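Local structure of isomerase prhC (Penicillium brasilianum, 5X9J) at residues E28-L33 and L132-D137; A51-S56 and L71-T76; E81-I86 and C115-I120. The protein acts as an isomerase in the biosynthesis of the fungal meroterpenoid paraherquonin, whose highly congested architecture has six rings. All coordinates share one frame; numbering follows the deposited sequence.

Overall arrangement
From the N terminus the chain enters helix 26-43, which packs on the end of strand 124-134, far later in the sequence; contact 1 therefore closes the widest loop, and the other two contacts nest inside it. Contact 2 closes a short loop between 51-56 and the start of helix 73-86. Contact 3 opens on the C-terminal part of that same helix and closes on the end of strand 108-119, so contacts 2 and 3 follow in series. Contacts 1 and 2 touch through Leu33 with Leu52 and Thr135 with Thr54. Contacts 1 and 3 meet neighbouring strands of one mixed sheet, their centres about 28 Å apart on opposite sides of the chain's centre.

Contact 1 of 3, residues E28-L33 and L132-D137; sequences EKLIAL and LQATDD
Leu30 and Leu33 of helix 26-43 close on Ala134 at the end of strand 124-134, an alpha-on-beta packing consistent with the NTF2-like alpha+beta fold suggested by the curved sheet with helices against it. The tight part centres on one methyl group: Ala134 CB lies 3.5 Å from Leu33 CD2 and 3.8 Å from Leu30 CD2. The two leucines reach it by different torsions. Leu33 holds CG anti to the backbone N (chi1 -177°), whereas Leu30 turns CG beside its N (chi1 -74°), and the two branches converge from successive turns of the helix. Leu132 flanks them more loosely, its CD1 4.4 Å from Leu33 O, and also packs on Val141, Ile144, Ile109 and Phe111 of the neighbouring strands. The axes of 28-33 and 132-134 approach to 10.1 Å.

Past the strand end the contact thins toward solvent. Lys29, its chain extended beyond CG, offers only methylene CD to the carbonyl Asp137 O, at 4.0 Å, and no hydrogen bond joins the two segments. The loop at this side is held by its own polar groups. Thr135 OG1 donates to Asp137 OD1, which also receives Ala139 N, while OG1 itself takes Leu140 N. Gln133, whose CB points away from the helix, bends its amide round to the carbonyl of the next residue and shares NE2 between two carbonyls: Ala106 O and, 3.0 Å away in the amide plane and on a carbonyl lone pair, Ala134 O, with a nearly straight N-H...O angle of 172°.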
loop_
_atom_site.group_PDB
_atom_site.type_symbol
_atom_site.label_atom_id
_atom_site.label_comp_id
_atom_site.label_asym_id
_atom_site.label_seq_id
_atom_site.Cartn_x
_atom_site.Cartn_y
_atom_site.Cartn_z
ATOM N N GLU B 28 0.258 -15.571 -16.584
ATOM C CA GLU B 28 -0.659 -14.830 -17.442
ATOM C C GLU B 28 -2.074 -14.842 -16.883
ATOM O O GLU B 28 -2.766 -13.820 -16.926
ATOM C CB GLU B 28 -0.635 -15.402 -18.863
ATOM C CG GLU B 28 0.720 -15.275 -19.536
ATOM C CD GLU B 28 0.799 -16.031 -20.855
ATOM O OE1 GLU B 28 0.593 -15.413 -21.915
ATOM O OE2 GLU B 28 1.056 -17.249 -20.834
ATOM N N LYS B 29 -2.525 -15.990 -16.363
ATOM C CA LYS B 29 -3.851 -16.057 -15.760
ATOM C C LYS B 29 -3.969 -15.104 -14.573
ATOM O O LYS B 29 -5.013 -14.476 -14.375
ATOM C CB LYS B 29 -4.168 -17.481 -15.304
ATOM C CG LYS B 29 -4.262 -18.523 -16.414
ATOM C CD LYS B 29 -4.696 -19.859 -15.827
ATOM C CE LYS B 29 -4.133 -21.032 -16.609
ATOM N NZ LYS B 29 -4.365 -22.330 -15.902
ATOM N N LEU B 30 -2.915 -14.995 -13.767
ATOM C CA LEU B 30 -2.979 -14.099 -12.618
ATOM C C LEU B 30 -3.026 -12.646 -13.071
ATOM O O LEU B 30 -3.785 -11.845 -12.519
ATOM C CB LEU B 30 -1.786 -14.352 -11.692
ATOM C CG LEU B 30 -1.862 -15.652 -10.870
ATOM C CD1 LEU B 30 -0.544 -15.951 -10.196
ATOM C CD2 LEU B 30 -2.972 -15.569 -9.821
ATOM N N ILE B 31 -2.220 -12.293 -14.077
ATOM C CA ILE B 31 -2.255 -10.935 -14.610
ATOM C C ILE B 31 -3.623 -10.639 -15.205
ATOM O O ILE B 31 -4.203 -9.576 -14.960
ATOM C CB ILE B 31 -1.121 -10.737 -15.636
ATOM C CG1 ILE B 31 0.234 -10.789 -14.930
ATOM C CG2 ILE B 31 -1.271 -9.398 -16.395
ATOM C CD1 ILE B 31 1.412 -10.955 -15.887
ATOM N N ALA B 32 -4.180 -11.590 -15.962
ATOM C CA ALA B 32 -5.514 -11.401 -16.530
ATOM C C ALA B 32 -6.558 -11.237 -15.435
ATOM O O ALA B 32 -7.493 -10.437 -15.567
ATOM C CB ALA B 32 -5.878 -12.585 -17.433
ATOM N N LEU B 33 -6.423 -11.999 -14.346
ATOM C CA LEU B 33 -7.373 -11.872 -13.245
ATOM C C LEU B 33 -7.322 -10.473 -12.632
ATOM O O LEU B 33 -8.360 -9.889 -12.317
ATOM C CB LEU B 33 -7.091 -12.943 -12.188
ATOM C CG LEU B 33 -8.074 -12.953 -11.013
ATOM C CD1 LEU B 33 -9.461 -13.325 -11.490
ATOM C CD2 LEU B 33 -7.605 -13.906 -9.916
ATOM N N LEU B 132 -4.293 -9.711 -4.575
ATOM C CA LEU B 132 -5.346 -10.697 -4.760
ATOM C C LEU B 132 -4.822 -12.087 -4.432
ATOM O O LEU B 132 -3.717 -12.454 -4.837
ATOM C CB LEU B 132 -5.883 -10.692 -6.193
ATOM C CG LEU B 132 -6.421 -9.357 -6.709
ATOM C CD1 LEU B 132 -6.837 -9.490 -8.181
ATOM C CD2 LEU B 132 -7.592 -8.879 -5.864
ATOM N N GLN B 133 -5.618 -12.842 -3.690
ATOM C CA GLN B 133 -5.428 -14.276 -3.544
ATOM C C GLN B 133 -6.413 -14.937 -4.494
ATOM O O GLN B 133 -7.625 -14.758 -4.356
ATOM C CB GLN B 133 -5.670 -14.740 -2.104
ATOM C CG GLN B 133 -5.713 -16.270 -1.963
ATOM C CD GLN B 133 -4.343 -16.888 -2.121
ATOM O OE1 GLN B 133 -3.472 -16.682 -1.283
ATOM N NE2 GLN B 133 -4.131 -17.625 -3.211
ATOM N N ALA B 134 -5.898 -15.654 -5.474
ATOM C CA ALA B 134 -6.757 -16.322 -6.437
ATOM C C ALA B 134 -7.020 -17.750 -5.988
ATOM O O ALA B 134 -6.278 -18.316 -5.182
ATOM C CB ALA B 134 -6.112 -16.327 -7.818
ATOM N N THR B 135 -8.095 -18.329 -6.518
ATOM C CA THR B 135 -8.272 -19.768 -6.403
ATOM C C THR B 135 -7.207 -20.489 -7.219
ATOM O O THR B 135 -6.445 -19.883 -7.980
ATOM C CB THR B 135 -9.650 -20.201 -6.889
ATOM O OG1 THR B 135 -9.891 -19.636 -8.184
ATOM C CG2 THR B 135 -10.709 -19.758 -5.929
ATOM N N ASP B 136 -7.191 -21.816 -7.086
ATOM C CA ASP B 136 -6.100 -22.592 -7.664
ATOM C C ASP B 136 -6.115 -22.555 -9.186
ATOM O O ASP B 136 -5.052 -22.557 -9.818
ATOM C CB ASP B 136 -6.157 -24.030 -7.169
ATOM C CG ASP B 136 -4.786 -24.579 -6.884
ATOM O OD1 ASP B 136 -4.465 -24.760 -5.688
ATOM O OD2 ASP B 136 -4.021 -24.791 -7.856
ATOM N N ASP B 137 -7.296 -22.537 -9.796
ATOM C CA ASP B 137 -7.361 -22.402 -11.247
ATOM C C ASP B 137 -7.258 -20.953 -11.713
ATOM O O ASP B 137 -7.357 -20.702 -12.919
ATOM C CB ASP B 137 -8.650 -23.030 -11.785
ATOM C CG ASP B 137 -9.894 -22.484 -11.110
ATOM O OD1 ASP B 137 -9.783 -21.495 -10.353
ATOM O OD2 ASP B 137 -10.991 -23.037 -11.344
#

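Contact 2 of 3, residues A51-S56 and L71-T76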
loop_
_atom_site.group_PDB
_atom_site.type_symbol
_atom_site.label_atom_id
_atom_site.label_comp_id
_atom_site.label_asym_id
_atom_site.label_seq_id
_atom_site.Cartn_x
_atom_site.Cartn_y
_atom_site.Cartn_z
ATOM N N ALA B 51 -19.655 -12.214 -8.698
ATOM C CA ALA B 51 -19.397 -13.438 -9.440
ATOM C C ALA B 51 -17.908 -13.725 -9.587
ATOM O O ALA B 51 -17.530 -14.870 -9.859
ATOM C CB ALA B 51 -20.051 -13.359 -10.819
ATOM N N LEU B 52 -17.051 -12.717 -9.437
ATOM C CA LEU B 52 -15.615 -12.950 -9.497
ATOM C C LEU B 52 -15.044 -13.489 -8.184
ATOM O O LEU B 52 -13.907 -13.974 -8.163
ATOM C CB LEU B 52 -14.905 -11.653 -9.897
ATOM C CG LEU B 52 -13.428 -11.769 -10.279
ATOM C CD1 LEU B 52 -13.268 -12.657 -11.511
ATOM C CD2 LEU B 52 -12.826 -10.385 -10.502
ATOM N N ARG B 53 -15.801 -13.432 -7.096
ATOM C CA ARG B 53 -15.309 -13.810 -5.781
ATOM C C ARG B 53 -15.838 -15.175 -5.368
ATOM O O ARG B 53 -16.964 -15.547 -5.698
ATOM C CB ARG B 53 -15.729 -12.776 -4.740
ATOM C CG ARG B 53 -15.265 -11.400 -5.085
ATOM C CD ARG B 53 -15.796 -10.393 -4.111
ATOM N NE ARG B 53 -15.431 -9.056 -4.551
ATOM C CZ ARG B 53 -15.156 -8.052 -3.730
ATOM N NH1 ARG B 53 -15.183 -8.250 -2.403
ATOM N NH2 ARG B 53 -14.835 -6.864 -4.242
ATOM N N THR B 54 -15.017 -15.912 -4.626
ATOM C CA THR B 54 -15.538 -17.068 -3.911
ATOM C C THR B 54 -16.567 -16.614 -2.888
ATOM O O THR B 54 -16.619 -15.441 -2.498
ATOM C CB THR B 54 -14.414 -17.818 -3.208
ATOM O OG1 THR B 54 -13.848 -16.972 -2.196
ATOM C CG2 THR B 54 -13.336 -18.191 -4.200
ATOM N N GLU B 55 -17.399 -17.562 -2.440
ATOM C CA GLU B 55 -18.414 -17.235 -1.441
ATOM C C GLU B 55 -17.795 -16.759 -0.132
ATOM O O GLU B 55 -18.393 -15.941 0.574
ATOM C CB GLU B 55 -19.319 -18.444 -1.176
ATOM C CG GLU B 55 -20.411 -18.651 -2.225
ATOM C CD GLU B 55 -21.612 -19.421 -1.683
ATOM O OE1 GLU B 55 -21.682 -19.635 -0.447
ATOM O OE2 GLU B 55 -22.485 -19.809 -2.497
ATOM N N SER B 56 -16.614 -17.256 0.216
ATOM C CA SER B 56 -15.978 -16.897 1.476
ATOM C C SER B 56 -14.964 -15.761 1.327
ATOM O O SER B 56 -14.214 -15.495 2.268
ATOM C CB SER B 56 -15.308 -18.126 2.094
ATOM O OG SER B 56 -14.380 -18.697 1.193
ATOM N N LEU B 71 -14.283 -7.399 5.312
ATOM C CA LEU B 71 -15.666 -7.391 4.858
ATOM C C LEU B 71 -15.940 -8.617 4.000
ATOM O O LEU B 71 -15.135 -8.971 3.139
ATOM C CB LEU B 71 -15.985 -6.129 4.057
ATOM C CG LEU B 71 -15.830 -4.767 4.743
ATOM C CD1 LEU B 71 -16.415 -3.696 3.838
ATOM C CD2 LEU B 71 -16.512 -4.761 6.098
ATOM N N ASN B 72 -17.086 -9.256 4.226
ATOM C CA ASN B 72 -17.484 -10.376 3.388
ATOM C C ASN B 72 -18.212 -9.858 2.147
ATOM O O ASN B 72 -18.360 -8.648 1.940
ATOM C CB ASN B 72 -18.325 -11.381 4.190
ATOM C CG ASN B 72 -19.614 -10.786 4.739
ATOM O OD1 ASN B 72 -20.235 -9.931 4.122
ATOM N ND2 ASN B 72 -20.017 -11.249 5.922
ATOM N N ASN B 73 -18.691 -10.789 1.316
ATOM C CA ASN B 73 -19.286 -10.399 0.040
ATOM C C ASN B 73 -20.528 -9.538 0.232
ATOM O O ASN B 73 -20.733 -8.563 -0.503
ATOM C CB ASN B 73 -19.609 -11.638 -0.788
ATOM C CG ASN B 73 -18.359 -12.311 -1.314
ATOM O OD1 ASN B 73 -17.293 -11.696 -1.369
ATOM N ND2 ASN B 73 -18.480 -13.571 -1.711
ATOM N N GLN B 74 -21.366 -9.872 1.211
ATOM C CA GLN B 74 -22.563 -9.069 1.447
ATOM C C GLN B 74 -22.202 -7.675 1.951
ATOM O O GLN B 74 -22.802 -6.681 1.528
ATOM C CB GLN B 74 -23.488 -9.782 2.435
ATOM C CG GLN B 74 -24.695 -8.950 2.881
ATOM C CD GLN B 74 -25.627 -8.595 1.726
ATOM O OE1 GLN B 74 -25.766 -9.361 0.762
ATOM N NE2 GLN B 74 -26.263 -7.423 1.812
ATOM N N GLU B 75 -21.221 -7.580 2.845
ATOM C CA GLU B 75 -20.808 -6.270 3.335
ATOM C C GLU B 75 -20.166 -5.442 2.227
ATOM O O GLU B 75 -20.389 -4.230 2.142
ATOM C CB GLU B 75 -19.859 -6.436 4.517
ATOM C CG GLU B 75 -20.526 -7.111 5.711
ATOM C CD GLU B 75 -19.531 -7.521 6.774
ATOM O OE1 GLU B 75 -19.731 -7.127 7.943
ATOM O OE2 GLU B 75 -18.547 -8.232 6.439
ATOM N N THR B 76 -19.382 -6.086 1.361
ATOM C CA THR B 76 -18.811 -5.398 0.206
ATOM C C THR B 76 -19.900 -4.798 -0.682
ATOM O O THR B 76 -19.777 -3.656 -1.144
ATOM C CB THR B 76 -17.939 -6.366 -0.597
ATOM O OG1 THR B 76 -16.755 -6.657 0.152
ATOM C CG2 THR B 76 -17.550 -5.754 -1.938
HETATM O O HOH W 1 -15.398 -9.778 -0.155
HETATM O O HOH W 2 -17.599 -13.552 1.574
#
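A capping box starts helix 73-86, and the first residue inside it, Asn73, turns its amide onto the chain at Arg53-Glu55. Asn73 ND2 donates to Thr54 O over 2.8 Å; the acceptor lies nearly in the amide plane, but the donor is tilted 22° from the plane of the carbonyl. The other end of the amide, OD1, lies at the edge of the Arg53 guanidinium group and 3.4 Å from methylene Arg53 CD. The two side chains slide past each other in opposite directions, their flat groups 73° apart. Water 1, in the guanidinium plane, may donate to Asn73 OD1 and accepts a weak bond from Arg53 NH1. From another side, methyl Thr76 CG2 touches Arg53 NH1 at 3.5 Å; CG2 stands anti to the backbone N of Thr76, which turns it toward the arginine. The backbone is tied as well: water 2 donates to Glu55 O (2.7 Å) and accepts from Asn73 N, occupying an N-H of the helix's first turn. Thr54 OG1 binds Asp142 instead, joining this corner to strand 141-148. In the box, Asn72 OD1 accepts Glu75 N at 2.9 Å, and Asn72 N answers to Glu75 OE2 at 2.8 Å through the anti lone pair, while Glu75 OE1 forms a salt bridge with Arg69. This reciprocal pairing of N-cap side chain and third helical residue is the classical capping box of a helix N terminus.

Contact 3 of 3, residues E81-I86 and C115-I120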
loop_
_atom_site.group_PDB
_atom_site.type_symbol
_atom_site.label_atom_id
_atom_site.label_comp_id
_atom_site.label_asym_id
_atom_site.label_seq_id
_atom_site.Cartn_x
_atom_site.Cartn_y
_atom_site.Cartn_z
ATOM N N GLU B 81 -22.711 0.103 -2.543
ATOM C CA GLU B 81 -23.927 0.891 -2.702
ATOM C C GLU B 81 -23.768 2.280 -2.093
ATOM O O GLU B 81 -24.172 3.278 -2.700
ATOM C CB GLU B 81 -25.116 0.162 -2.077
ATOM C CG GLU B 81 -25.540 -1.089 -2.839
ATOM C CD GLU B 81 -25.833 -0.814 -4.309
ATOM O OE1 GLU B 81 -25.118 -1.371 -5.179
ATOM O OE2 GLU B 81 -26.776 -0.035 -4.595
ATOM N N GLU B 82 -23.167 2.369 -0.899
ATOM C CA GLU B 82 -22.925 3.679 -0.297
ATOM C C GLU B 82 -22.035 4.528 -1.187
ATOM O O GLU B 82 -22.266 5.737 -1.345
ATOM C CB GLU B 82 -22.296 3.527 1.085
ATOM C CG GLU B 82 -23.179 2.804 2.080
ATOM C CD GLU B 82 -24.431 3.597 2.459
ATOM O OE1 GLU B 82 -24.503 4.818 2.168
ATOM O OE2 GLU B 82 -25.345 2.994 3.064
ATOM N N TRP B 83 -21.015 3.912 -1.784
ATOM C CA TRP B 83 -20.187 4.629 -2.740
ATOM C C TRP B 83 -21.016 5.165 -3.903
ATOM O O TRP B 83 -20.833 6.314 -4.323
ATOM C CB TRP B 83 -19.077 3.733 -3.278
ATOM C CG TRP B 83 -18.214 4.524 -4.162
ATOM C CD1 TRP B 83 -18.281 4.612 -5.528
ATOM C CD2 TRP B 83 -17.185 5.429 -3.747
ATOM N NE1 TRP B 83 -17.325 5.494 -5.991
ATOM C CE2 TRP B 83 -16.640 6.009 -4.917
ATOM C CE3 TRP B 83 -16.650 5.783 -2.501
ATOM C CZ2 TRP B 83 -15.588 6.927 -4.872
ATOM C CZ3 TRP B 83 -15.612 6.697 -2.458
ATOM C CH2 TRP B 83 -15.093 7.259 -3.633
ATOM N N LYS B 84 -21.915 4.343 -4.449
ATOM C CA LYS B 84 -22.690 4.771 -5.612
ATOM C C LYS B 84 -23.655 5.910 -5.274
ATOM O O LYS B 84 -23.967 6.725 -6.149
ATOM C CB LYS B 84 -23.455 3.586 -6.208
ATOM C CG LYS B 84 -22.571 2.524 -6.848
ATOM C CD LYS B 84 -23.397 1.553 -7.675
ATOM C CE LYS B 84 -22.506 0.612 -8.484
ATOM N NZ LYS B 84 -22.955 0.498 -9.910
ATOM N N HIS B 85 -24.132 5.989 -4.028
ATOM C CA HIS B 85 -24.984 7.111 -3.635
ATOM C C HIS B 85 -24.238 8.439 -3.679
ATOM O O HIS B 85 -24.855 9.489 -3.880
ATOM C CB HIS B 85 -25.547 6.916 -2.222
ATOM C CG HIS B 85 -26.620 5.874 -2.122
ATOM N ND1 HIS B 85 -26.911 5.219 -0.942
ATOM C CD2 HIS B 85 -27.482 5.385 -3.046
ATOM C CE1 HIS B 85 -27.899 4.365 -1.146
ATOM N NE2 HIS B 85 -28.266 4.448 -2.414
ATOM N N ILE B 86 -22.924 8.434 -3.459
ATOM C CA ILE B 86 -22.188 9.688 -3.369
ATOM C C ILE B 86 -21.256 9.920 -4.542
ATOM O O ILE B 86 -20.712 11.027 -4.663
ATOM C CB ILE B 86 -21.424 9.803 -2.030
ATOM C CG1 ILE B 86 -20.336 8.732 -1.890
ATOM C CG2 ILE B 86 -22.410 9.702 -0.869
ATOM C CD1 ILE B 86 -19.004 9.097 -2.510
ATOM N N CYS B 115 -7.639 5.119 -9.043
ATOM C CA CYS B 115 -9.079 5.241 -9.171
ATOM C C CYS B 115 -9.447 6.714 -9.183
ATOM O O CYS B 115 -8.676 7.576 -8.745
ATOM C CB CYS B 115 -9.834 4.522 -8.053
ATOM S SG CYS B 115 -9.471 5.176 -6.421
ATOM N N SER B 116 -10.635 6.985 -9.714
ATOM C CA SER B 116 -11.158 8.340 -9.790
ATOM C C SER B 116 -12.672 8.273 -9.842
ATOM O O SER B 116 -13.260 7.252 -10.219
ATOM C CB SER B 116 -10.630 9.093 -11.011
ATOM O OG SER B 116 -10.982 8.418 -12.212
ATOM N N ALA B 117 -13.295 9.379 -9.446
ATOM C CA ALA B 117 -14.744 9.500 -9.468
ATOM C C ALA B 117 -15.110 10.962 -9.291
ATOM O O ALA B 117 -14.365 11.735 -8.677
ATOM C CB ALA B 117 -15.410 8.661 -8.371
ATOM N N ASP B 118 -16.251 11.333 -9.864
ATOM C CA ASP B 118 -16.949 12.534 -9.441
ATOM C C ASP B 118 -17.804 12.191 -8.235
ATOM O O ASP B 118 -18.374 11.102 -8.156
ATOM C CB ASP B 118 -17.805 13.087 -10.583
ATOM C CG ASP B 118 -16.959 13.660 -11.689
ATOM O OD1 ASP B 118 -16.147 14.571 -11.402
ATOM O OD2 ASP B 118 -17.072 13.179 -12.830
ATOM N N THR B 119 -17.846 13.092 -7.258
ATOM C CA THR B 119 -18.613 12.831 -6.052
ATOM C C THR B 119 -19.340 14.099 -5.631
ATOM O O THR B 119 -19.032 15.201 -6.087
ATOM C CB THR B 119 -17.738 12.366 -4.870
ATOM O OG1 THR B 119 -17.064 13.503 -4.320
ATOM C CG2 THR B 119 -16.706 11.300 -5.294
ATOM N N ILE B 120 -20.261 13.921 -4.688
ATOM C CA ILE B 120 -20.944 15.037 -4.041
ATOM C C ILE B 120 -19.946 16.072 -3.540
ATOM O O ILE B 120 -20.185 17.286 -3.632
ATOM C CB ILE B 120 -21.828 14.508 -2.897
ATOM C CG1 ILE B 120 -22.877 13.539 -3.446
ATOM C CG2 ILE B 120 -22.470 15.668 -2.129
ATOM C CD1 ILE B 120 -23.794 12.974 -2.379
#
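Ile86 O, near the end of helix 73-86, is gripped by two consecutive residues as strand 108-119 runs out. Ile120 N donates to it over 2.9 Å, approaching almost in line with the carbonyl (C=O...N angle 162°), and Thr119 CA adds a CA-H...O contact at 3.1 Å. Together they tie the C-terminal part of the helix to the strand end through main-chain atoms. The side chains of Ile86 and Ile120 cross at about a right angle beside this bond: Ile120 CD1 rests 3.9 Å from Ile86 CG2 and 3.8 Å from Ile86 CA. An alanine in place of Ile120 would keep the N-H but, lacking CG1 and CD1, is likely to leave Ile86 CG2 without this partner and open a gap beside the helix.

Ile86 also packs within its own helix. Its CG1 sits between the backbone N and the carbonyl carbon (chi1 64°), an arrangement that carries CD1 over one face of the Trp83 indole, 4.0 Å above the plane and offset toward the rim. The indole itself reaches the strand edge-on, with CZ2 3.9 Å from Ala117 CB; Trp83 NE1 hydrogen-bonds Ser90 OG, which helps fix the ring's rotation. Thr119 spends its hydroxyl on Gly122 O in the following turn. Around this junction, Leu156 of helix 150-162 packs on Trp83 and Thr119, Leu160 of the same helix on Ile86 and Ile120, Leu169 of helix 167-173 packs on Trp83 and Ile86, and Tyr124 of strand 124-134 meets the indole with the ring planes about 55° apart.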